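COG0778: Nitroreductase (Streptococcus pneumoniae, PDB 2B67) binds flavin mononucleotide and, as a member of the nitroreductase family, probably catalyses electron transfer from NAD(P)H to its substrates through that flavin. Local coordinates at residues S67-E70 against Q71-A75; F6-L9 against N10-H14; V51-R54 against E55-E59; S128-L131 against A132-G136; D84-L87 against A88-A91. One frame throughout, in Å; residues are numbered along the deposited sequence. Where two conformers were deposited one is given.

Contact 1: S67-E70 against Q71-A75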
# COMPACT_ATOMS: atom_id res chain seq x y z
N SER A 67 -16.49 8.65 14.97
CA SER A 67 -15.46 8.61 16.01
C SER A 67 -14.06 9.02 15.52
O SER A 67 -13.12 9.12 16.32
CB SER A 67 -15.40 7.19 16.59
OG SER A 67 -14.92 6.30 15.60
N ASN A 68 -13.93 9.26 14.21
CA ASN A 68 -12.69 9.81 13.64
C ASN A 68 -12.49 11.21 14.14
O ASN A 68 -11.35 11.67 14.26
CB ASN A 68 -12.68 9.77 12.10
CG ASN A 68 -12.67 8.36 11.55
OD1 ASN A 68 -12.19 7.44 12.23
ND2 ASN A 68 -13.19 8.16 10.35
N PHE A 69 -13.59 11.92 14.43
CA PHE A 69 -13.49 13.26 15.01
C PHE A 69 -12.64 13.24 16.29
O PHE A 69 -11.73 14.05 16.44
CB PHE A 69 -14.87 13.89 15.29
CG PHE A 69 -14.77 15.21 16.00
CD1 PHE A 69 -14.42 16.36 15.31
CD2 PHE A 69 -14.97 15.29 17.39
CE1 PHE A 69 -14.27 17.57 15.95
CE2 PHE A 69 -14.83 16.49 18.05
CZ PHE A 69 -14.48 17.64 17.34
N GLU A 70 -12.95 12.32 17.20
CA GLU A 70 -12.18 12.27 18.45
C GLU A 70 -10.73 11.81 18.22
O GLU A 70 -9.82 12.27 18.91
CB GLU A 70 -12.86 11.35 19.44
CG GLU A 70 -14.00 12.04 20.22
CD GLU A 70 -15.34 11.96 19.53
OE1 GLU A 70 -15.44 11.37 18.42
OE2 GLU A 70 -16.30 12.50 20.12
N GLN A 71 -10.52 10.90 17.28
CA GLN A 71 -9.17 10.40 17.00
C GLN A 71 -8.26 11.52 16.50
O GLN A 71 -7.16 11.72 17.02
CB GLN A 71 -9.21 9.23 16.01
CG GLN A 71 -9.84 7.96 16.61
CD GLN A 71 -9.93 6.83 15.60
OE1 GLN A 71 -8.93 6.47 14.96
NE2 GLN A 71 -11.14 6.27 15.43
N VAL A 72 -8.73 12.27 15.51
CA VAL A 72 -7.93 13.34 14.97
C VAL A 72 -7.75 14.50 15.99
O VAL A 72 -6.68 15.13 16.04
CB VAL A 72 -8.45 13.83 13.60
CG1 VAL A 72 -7.51 14.91 13.03
CG2 VAL A 72 -8.54 12.66 12.63
N SER A 73 -8.78 14.77 16.80
CA SER A 73 -8.68 15.86 17.82
C SER A 73 -7.65 15.54 18.88
O SER A 73 -6.91 16.44 19.29
CB SER A 73 -10.01 16.09 18.54
OG SER A 73 -10.98 16.61 17.68
N SER A 74 -7.62 14.28 19.33
CA SER A 74 -6.72 13.89 20.41
C SER A 74 -5.30 13.61 19.97
O SER A 74 -4.36 14.02 20.66
CB SER A 74 -7.25 12.69 21.16
OG SER A 74 -8.43 13.04 21.84
N ALA A 75 -5.13 12.91 18.84
CA ALA A 75 -3.80 12.48 18.41
C ALA A 75 -2.83 13.66 18.40
O ALA A 75 -3.14 14.71 17.86
CB ALA A 75 -3.84 11.78 17.06
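Ser73 folds back onto Phe69, one turn earlier in the short helix 68-74, and this i to i+4 pair is joined by both the side chain and the backbone. With Ser73 OG beside its own backbone N and anti to the carbonyl carbon (chi1 -66°), the hydroxyl donates to Phe69 O at 2.9 Å, while Ser73 N reaches the same oxygen at 3.1 Å. The two donors come from opposite faces of the carbonyl plane, the hydroxyl lying well above it. The Phe69 ring also leans over this hydroxyl: CG is anti to the backbone N (chi1 174°), and Ser73 OG sits under one ring face, offset toward the rim and 3.7 Å from Phe69 CZ.

On another side of the helix, Asn68 and Gln71 serve the flavin. Their amide planes are turned 78° apart, and Gln71 NE2 is 3.6 Å from Asn68 OD1, each side chain having its stronger partner outside the helix. Gln71 NE2 donates to O2 of the flavin mononucleotide, and Asn68 ND2 donates to Gly158 O; a weak bond joins Asn68 OD1 to flavin N3. The Gln71 chain, extended beyond CG, passes Ser67, its CG 3.5 Å from Ser67 O. Val72 faces Ile156 and Thr181 of the sheet, and its CG2 branch lies 3.4 Å from Asn68 O, the acceptor of Val72 N.

Contact 2: F6-L9 against N10-H14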
# COMPACT_ATOMS: atom_id res chain seq x y z
N PHE A 6 10.33 -9.63 11.32
CA PHE A 6 9.30 -8.82 10.65
C PHE A 6 7.90 -9.23 11.13
O PHE A 6 7.03 -8.38 11.29
CB PHE A 6 9.46 -8.87 9.13
CG PHE A 6 8.45 -8.04 8.38
CD1 PHE A 6 8.45 -6.65 8.51
CD2 PHE A 6 7.53 -8.63 7.55
CE1 PHE A 6 7.53 -5.88 7.81
CE2 PHE A 6 6.60 -7.89 6.85
CZ PHE A 6 6.58 -6.50 6.99
N LEU A 7 7.69 -10.52 11.36
CA LEU A 7 6.46 -11.01 11.96
C LEU A 7 6.21 -10.31 13.31
O LEU A 7 5.08 -9.93 13.63
CB LEU A 7 6.52 -12.53 12.15
CG LEU A 7 5.39 -13.23 12.92
CD1 LEU A 7 3.98 -12.89 12.38
CD2 LEU A 7 5.62 -14.75 12.90
N GLU A 8 7.28 -10.16 14.10
CA GLU A 8 7.22 -9.51 15.41
C GLU A 8 6.80 -8.03 15.29
O GLU A 8 5.97 -7.56 16.08
CB GLU A 8 8.56 -9.65 16.13
CG GLU A 8 8.49 -9.38 17.64
CD GLU A 8 9.84 -9.00 18.28
OE1 GLU A 8 9.81 -8.49 19.45
OE2 GLU A 8 10.92 -9.19 17.63
N LEU A 9 7.35 -7.31 14.29
CA LEU A 9 6.93 -5.93 14.00
C LEU A 9 5.43 -5.88 13.72
O LEU A 9 4.70 -5.05 14.26
CB LEU A 9 7.67 -5.39 12.78
CG LEU A 9 8.28 -3.98 12.80
CD1 LEU A 9 8.45 -3.40 11.41
CD2 LEU A 9 7.53 -3.03 13.70
N ASN A 10 4.97 -6.76 12.84
CA ASN A 10 3.57 -6.80 12.42
C ASN A 10 2.61 -7.09 13.54
O ASN A 10 1.54 -6.52 13.61
CB ASN A 10 3.38 -7.80 11.29
CG ASN A 10 3.41 -7.14 9.92
OD1 ASN A 10 2.39 -6.64 9.42
ND2 ASN A 10 4.58 -7.10 9.33
N LYS A 11 3.02 -7.97 14.45
CA LYS A 11 2.16 -8.34 15.57
C LYS A 11 2.03 -7.20 16.57
O LYS A 11 1.07 -7.15 17.33
CB LYS A 11 2.65 -9.63 16.25
CG LYS A 11 2.15 -10.92 15.59
CD LYS A 11 2.15 -12.06 16.62
CE LYS A 11 2.77 -13.35 16.09
NZ LYS A 11 3.77 -13.87 17.09
N LYS A 12 2.96 -6.25 16.54
CA LYS A 12 2.75 -5.09 17.38
C LYS A 12 2.12 -3.85 16.75
O LYS A 12 1.89 -2.89 17.45
CB LYS A 12 3.97 -4.75 18.22
CG LYS A 12 5.22 -4.55 17.48
CD LYS A 12 6.37 -4.97 18.42
CE LYS A 12 7.55 -4.05 18.24
NZ LYS A 12 8.78 -4.82 18.52
N ARG A 13 1.85 -3.88 15.44
CA ARG A 13 1.10 -2.80 14.81
C ARG A 13 -0.39 -3.02 15.11
O ARG A 13 -0.92 -4.09 14.84
CB ARG A 13 1.35 -2.72 13.30
CG ARG A 13 0.71 -1.49 12.64
CD ARG A 13 0.04 -1.78 11.31
NE ARG A 13 -0.70 -3.05 11.26
CZ ARG A 13 -1.99 -3.21 11.55
NH1 ARG A 13 -2.74 -2.20 11.95
NH2 ARG A 13 -2.54 -4.42 11.42
N HIS A 14 -1.06 -2.02 15.67
CA HIS A 14 -2.50 -2.11 15.90
C HIS A 14 -3.15 -0.82 15.41
O HIS A 14 -2.48 0.20 15.30
CB HIS A 14 -2.80 -2.36 17.39
CG HIS A 14 -2.30 -3.69 17.89
ND1 HIS A 14 -1.19 -3.82 18.71
CD2 HIS A 14 -2.75 -4.95 17.69
CE1 HIS A 14 -0.98 -5.10 18.98
NE2 HIS A 14 -1.92 -5.81 18.37
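Asn10 lays its amide nitrogen over one face of the Phe6 ring, one turn back in the N-terminal helix 5-12. Its ND2 is displaced toward the ring rim, 3.1 Å from Phe6 CZ, with the amide standing almost upright on the ring, 82° between the planes. The same nitrogen makes a weak bond of 3.4 Å to Phe6 O, which also accepts from Asn10 N at 3.0 Å. Asn10 OD1 is taken up by ND2 of Asn141 of the second subunit; the amide oxygen thus links the helix to the dimer partner, while ND2 adds only a weak bond within it.

Leu9 takes part chiefly through its backbone: its oxygen receives weak bonds from Lys12 N and Arg13 N in the last turn, and Lys12 CG packs 3.3 Å from Leu9 O. Leu7, with CG anti to its N (chi1 173°), brings CD1 to within 3.9 Å of Lys11 CE, an aliphatic contact along the helix flank. Beyond this turn, Arg13 forms a salt bridge with the flavin phosphate. The helix lies between subunits: Leu9 meets Thr147 of helix 124-148 in its own chain and Phe6 of the second subunit, while Leu7 packs on Ile35 in helix 26-36 of the second subunit.

Contact 3: V51-R54 against E55-E59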
# COMPACT_ATOMS: atom_id res chain seq x y z
N VAL A 51 1.88 15.65 4.86
CA VAL A 51 1.59 16.88 5.57
C VAL A 51 1.50 16.57 7.07
O VAL A 51 0.52 15.95 7.52
CB VAL A 51 0.33 17.59 5.01
CG1 VAL A 51 0.10 18.89 5.77
CG2 VAL A 51 0.50 17.89 3.50
N VAL A 52 2.54 16.95 7.82
CA VAL A 52 2.59 16.71 9.26
C VAL A 52 1.83 17.79 10.04
O VAL A 52 2.27 18.95 10.13
CB VAL A 52 4.05 16.56 9.74
CG1 VAL A 52 4.12 16.33 11.21
CG2 VAL A 52 4.74 15.42 8.98
N VAL A 53 0.70 17.41 10.60
CA VAL A 53 -0.18 18.39 11.22
C VAL A 53 0.03 18.39 12.73
O VAL A 53 -0.25 17.39 13.41
CB VAL A 53 -1.64 18.13 10.86
CG1 VAL A 53 -2.57 19.19 11.48
CG2 VAL A 53 -1.78 18.10 9.30
N ARG A 54 0.52 19.54 13.22
CA ARG A 54 0.77 19.77 14.64
C ARG A 54 0.03 21.02 15.10
O ARG A 54 -0.23 21.17 16.28
CB ARG A 54 2.27 19.94 14.94
CG ARG A 54 3.02 18.65 14.98
CD ARG A 54 4.53 18.86 15.33
NE ARG A 54 5.26 17.58 15.19
CZ ARG A 54 5.37 16.63 16.13
NH1 ARG A 54 6.04 15.54 15.84
NH2 ARG A 54 4.80 16.76 17.34
N GLU A 55 -0.28 21.91 14.17
CA GLU A 55 -0.97 23.14 14.49
C GLU A 55 -2.45 23.15 14.12
O GLU A 55 -3.23 23.69 14.90
CB GLU A 55 -0.26 24.36 13.89
CG GLU A 55 0.44 25.19 14.95
CD GLU A 55 1.90 24.86 15.07
OE1 GLU A 55 2.28 24.13 16.02
OE2 GLU A 55 2.67 25.34 14.19
N LYS A 56 -2.81 22.58 12.97
CA LYS A 56 -4.19 22.62 12.44
C LYS A 56 -5.08 21.41 12.80
O LYS A 56 -6.09 21.14 12.15
CB LYS A 56 -4.18 22.86 10.91
CG LYS A 56 -3.54 24.22 10.51
CD LYS A 56 -3.67 24.52 9.02
CE LYS A 56 -3.47 26.02 8.73
NZ LYS A 56 -2.01 26.43 8.80
N ASN A 57 -4.70 20.70 13.87
CA ASN A 57 -5.38 19.47 14.24
C ASN A 57 -6.86 19.63 14.53
O ASN A 57 -7.65 18.78 14.14
CB ASN A 57 -4.72 18.81 15.43
CG ASN A 57 -3.25 18.52 15.18
OD1 ASN A 57 -2.86 17.37 14.99
ND2 ASN A 57 -2.46 19.56 15.17
N ALA A 58 -7.23 20.69 15.24
CA ALA A 58 -8.64 20.88 15.63
C ALA A 58 -9.51 21.16 14.40
O ALA A 58 -10.63 20.66 14.33
CB ALA A 58 -8.78 22.02 16.66
N GLU A 59 -9.00 22.01 13.51
CA GLU A 59 -9.60 22.31 12.21
C GLU A 59 -9.79 21.03 11.40
O GLU A 59 -10.90 20.69 10.97
CB GLU A 59 -8.69 23.26 11.42
CG GLU A 59 -9.15 24.72 11.28
CD GLU A 59 -8.84 25.32 9.89
OE1 GLU A 59 -9.79 25.57 9.10
OE2 GLU A 59 -7.64 25.52 9.57
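Arg54, whose CB touches Glu55 N at 3.3 Å as the chain leaves strand 48-53, makes a sound polar bond beside this turn: its side chain, extended from CG to NE, runs away from the turn, and NH2 donates to Val24 O.

The packing between the segments is carried by Val53. Its CG1 branch, anti to the backbone N (chi1 -178°), points into the turn and lies 3.5 Å from Asn57 N and 3.6 Å from Lys56 C. Lys56 CB meets Val53 CG1 at 4.0 Å, and Asn57 CG lies 3.8 Å from the same methyl. This is a strand-to-helix connection: Lys56 occupies the N-cap position of helix 57-61, and the methyl packs against the backbone just ahead of that helix.

As modelled, Asn57 has CG beside the backbone N and anti to the carbonyl carbon (chi1 -57°), and its side chain turns back toward the strand end. The orientation of the amide is doubtful, however, because ND2 is placed implausibly close to the Arg54 backbone.

Within the strand itself, backbone bonds hold Val51 to Ala80 and Val53 to Thr78 in the neighbouring strand, and Val51 and Val52 pair in parallel with a strand of the second subunit, which continues the sheet. Between the two segments, by contrast, the chemistry is mainly apolar, a methyl group against backbone and aliphatic carbon, with side-chain polar bonding contributing nothing that the model establishes.

Contact 4: S128-L131 against A132-G136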
# COMPACT_ATOMS: atom_id res chain seq x y z
N SER A 128 -6.40 7.53 -11.20
CA SER A 128 -6.94 7.51 -9.85
C SER A 128 -6.51 6.24 -9.06
O SER A 128 -6.20 6.33 -7.86
CB SER A 128 -8.48 7.62 -9.87
OG SER A 128 -8.97 7.82 -8.55
N ASP A 129 -6.54 5.09 -9.73
CA ASP A 129 -6.06 3.80 -9.20
C ASP A 129 -4.58 3.79 -8.91
O ASP A 129 -4.12 3.21 -7.90
CB ASP A 129 -6.39 2.62 -10.15
CG ASP A 129 -7.91 2.28 -10.19
OD1 ASP A 129 -8.71 2.89 -9.45
OD2 ASP A 129 -8.30 1.39 -10.98
N TYR A 130 -3.82 4.41 -9.81
CA TYR A 130 -2.35 4.49 -9.71
C TYR A 130 -1.97 5.26 -8.44
O TYR A 130 -1.16 4.81 -7.62
CB TYR A 130 -1.82 5.18 -10.97
CG TYR A 130 -0.35 5.32 -11.14
CD1 TYR A 130 0.36 4.45 -11.98
CD2 TYR A 130 0.34 6.36 -10.53
CE1 TYR A 130 1.76 4.62 -12.19
CE2 TYR A 130 1.73 6.52 -10.70
CZ TYR A 130 2.43 5.68 -11.56
OH TYR A 130 3.83 5.88 -11.71
N LEU A 131 -2.60 6.40 -8.24
CA LEU A 131 -2.31 7.23 -7.07
C LEU A 131 -2.72 6.49 -5.78
O LEU A 131 -2.00 6.48 -4.78
CB LEU A 131 -3.02 8.56 -7.20
CG LEU A 131 -2.59 9.51 -8.34
CD1 LEU A 131 -3.43 10.79 -8.27
CD2 LEU A 131 -1.11 9.88 -8.32
N ALA A 132 -3.90 5.85 -5.82
CA ALA A 132 -4.42 5.18 -4.64
C ALA A 132 -3.50 3.99 -4.26
O ALA A 132 -3.20 3.76 -3.07
CB ALA A 132 -5.88 4.71 -4.85
N LEU A 133 -3.05 3.25 -5.27
CA LEU A 133 -2.18 2.13 -5.03
C LEU A 133 -0.87 2.56 -4.41
O LEU A 133 -0.44 2.00 -3.40
CB LEU A 133 -1.96 1.27 -6.29
CG LEU A 133 -1.26 -0.03 -5.84
CD1 LEU A 133 -1.95 -1.27 -6.38
CD2 LEU A 133 0.20 0.05 -6.22
N ASN A 134 -0.22 3.54 -5.03
CA ASN A 134 1.07 4.03 -4.53
C ASN A 134 0.94 4.64 -3.11
O ASN A 134 1.85 4.56 -2.32
CB ASN A 134 1.70 5.03 -5.54
CG ASN A 134 2.22 4.33 -6.81
OD1 ASN A 134 3.23 3.63 -6.75
ND2 ASN A 134 1.49 4.45 -7.93
N ALA A 135 -0.20 5.25 -2.81
CA ALA A 135 -0.47 5.73 -1.44
C ALA A 135 -0.53 4.56 -0.45
O ALA A 135 -0.01 4.68 0.66
CB ALA A 135 -1.77 6.55 -1.39
N GLY A 136 -1.17 3.46 -0.85
CA GLY A 136 -1.23 2.24 -0.03
C GLY A 136 0.16 1.69 0.26
O GLY A 136 0.48 1.37 1.43
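Tyr130 O is held by two nitrogens of Asn134, one turn on in the long helix 124-148. Asn134 N gives the regular helical bond, 3.0 Å and nearly straight at 172°. Asn134 ND2 adds a shorter one of 2.7 Å to the same Tyr130 O, more bent and well above the carbonyl plane, on the face opposite to the backbone donor. The side chain gets there because its CG lies beside the backbone N (chi1 -72°), and ND2 then also rests over one face of the Tyr130 ring, 3.4 Å from Tyr130 CD2.

The backbone acceptors before and after are satisfied in the regular helical way: Ser128 O by Ala132 N at 3.1 Å, Asp129 O by Leu133 N at 2.8 Å, and Leu131 O by Ala135 N at 2.9 Å. Of the side chains, Asn134 OD1 accepts from the backbone N of Ala42, itself one of the flavin-pocket residues, and Tyr130 OH is hydrogen-bonded to His43 ND1 and Ser45 OG. Ser128 OG and Asp129 OD1 pair with Asp129 and Ser128 of the second subunit, a reciprocal arrangement across the dimer interface.

Leu131 and Ala135 lie on strands 77-84 and 174-183, and Tyr130 and Leu131 close against Leu87 of helix 87-98.

Contact 5: D84-L87 against A88-A91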
# COMPACT_ATOMS: atom_id res chain seq x y z
N ASP A 84 0.15 13.18 -5.85
CA ASP A 84 0.31 14.14 -6.93
C ASP A 84 -0.55 13.78 -8.11
O ASP A 84 -0.24 12.84 -8.84
CB ASP A 84 1.78 14.15 -7.39
CG ASP A 84 2.19 15.45 -8.08
OD1 ASP A 84 1.31 16.14 -8.66
OD2 ASP A 84 3.41 15.77 -8.07
N THR A 85 -1.61 14.55 -8.34
CA THR A 85 -2.48 14.27 -9.45
C THR A 85 -1.89 14.69 -10.80
O THR A 85 -2.43 14.30 -11.83
CB THR A 85 -3.87 14.92 -9.30
OG1 THR A 85 -3.71 16.35 -9.37
CG2 THR A 85 -4.52 14.50 -7.94
N ASP A 86 -0.81 15.49 -10.78
CA ASP A 86 -0.11 15.87 -12.01
C ASP A 86 1.11 14.97 -12.17
O ASP A 86 2.24 15.29 -11.76
CB ASP A 86 0.31 17.36 -11.99
CG ASP A 86 0.60 17.92 -13.42
OD1 ASP A 86 0.95 17.11 -14.32
OD2 ASP A 86 0.44 19.15 -13.66
N LEU A 87 0.85 13.82 -12.76
CA LEU A 87 1.85 12.78 -12.85
C LEU A 87 2.99 13.17 -13.79
O LEU A 87 4.14 12.76 -13.58
CB LEU A 87 1.17 11.48 -13.26
CG LEU A 87 0.39 10.68 -12.20
CD1 LEU A 87 -0.21 9.45 -12.87
CD2 LEU A 87 1.31 10.24 -11.03
N ALA A 88 2.69 13.96 -14.83
CA ALA A 88 3.73 14.54 -15.71
C ALA A 88 4.64 15.46 -14.90
O ALA A 88 5.85 15.34 -14.94
CB ALA A 88 3.09 15.33 -16.90
N LYS A 89 4.07 16.39 -14.15
CA LYS A 89 4.88 17.22 -13.25
C LYS A 89 5.67 16.42 -12.20
O LYS A 89 6.76 16.83 -11.84
CB LYS A 89 4.03 18.26 -12.57
CG LYS A 89 3.67 19.44 -13.52
CD LYS A 89 3.12 20.59 -12.71
CE LYS A 89 2.34 21.57 -13.60
NZ LYS A 89 3.27 22.57 -14.17
N ARG A 90 5.11 15.30 -11.72
CA ARG A 90 5.78 14.44 -10.73
C ARG A 90 7.02 13.79 -11.35
O ARG A 90 8.09 13.79 -10.72
CB ARG A 90 4.80 13.40 -10.15
CG ARG A 90 5.42 12.26 -9.29
CD ARG A 90 6.22 12.74 -8.04
NE ARG A 90 5.60 13.86 -7.33
CZ ARG A 90 5.80 14.21 -6.05
NH1 ARG A 90 6.59 13.52 -5.21
NH2 ARG A 90 5.17 15.30 -5.61
N ALA A 91 6.90 13.25 -12.57
CA ALA A 91 8.05 12.68 -13.27
C ALA A 91 9.13 13.74 -13.46
O ALA A 91 10.32 13.48 -13.26
CB ALA A 91 7.66 12.10 -14.63
O HOH W 1 -0.12 14.39 -15.77
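A single carboxylate oxygen, Asp84 OD2, accepts both nitrogens of a side-on grip by Arg90: NE donates to it at 3.0 Å and NH2 at 3.1 Å. The oxygen lies at the guanidinium edge, close to its plane, while the carboxylate is turned 86° against that plane, and the NE bond uses the anti lone pair. Arg90 curls back to do this, its chain bent at chi2 (59°) and chi3. Asp84 OD2 forms a further salt bridge with Arg173, so two arginines share one buried charge, which would be expected to keep the acid ionised.

The other oxygen, Asp84 OD1, accepts from Asp86 N at 3.1 Å, an Asx turn that leads out of strand 77-84 into helix 87-98. Asp86 then serves as the N-cap of that helix: its OD1 accepts from Lys89 N at 3.2 Å, from well above the carboxylate plane. A water spans the first turn, donating to Asp86 OD1 and accepting from Ala88 N at 3.0 Å. The aliphatic part of Lys89 passes across the Asp86 carboxylate at a slant, with CE 3.1 Å from Asp86 OD2, whereas Lys89 NZ stays 4.5 Å from that oxygen.

Overall arrangement
Contact 4 is buried throughout, whereas the other four are only partly so. Contacts 1, 2 and 4 lie on or at the ends of single helices and each supplies residues to a flavin pocket; contacts 3 and 5 instead join the ends of adjacent antiparallel strands, 48-53 and 77-84, to the helices that follow. An asparagine amide recurs over an aromatic face in contacts 2 and 4, in contrast to the serine hydroxyl of contact 1 and the charged pair of contact 5; contact 3 is mostly apolar. Contacts 1 and 3 touch, with centres about 12 Å apart, as do contacts 4 and 5. Contacts 1 and 5 lie on opposite sides of the chain's centre.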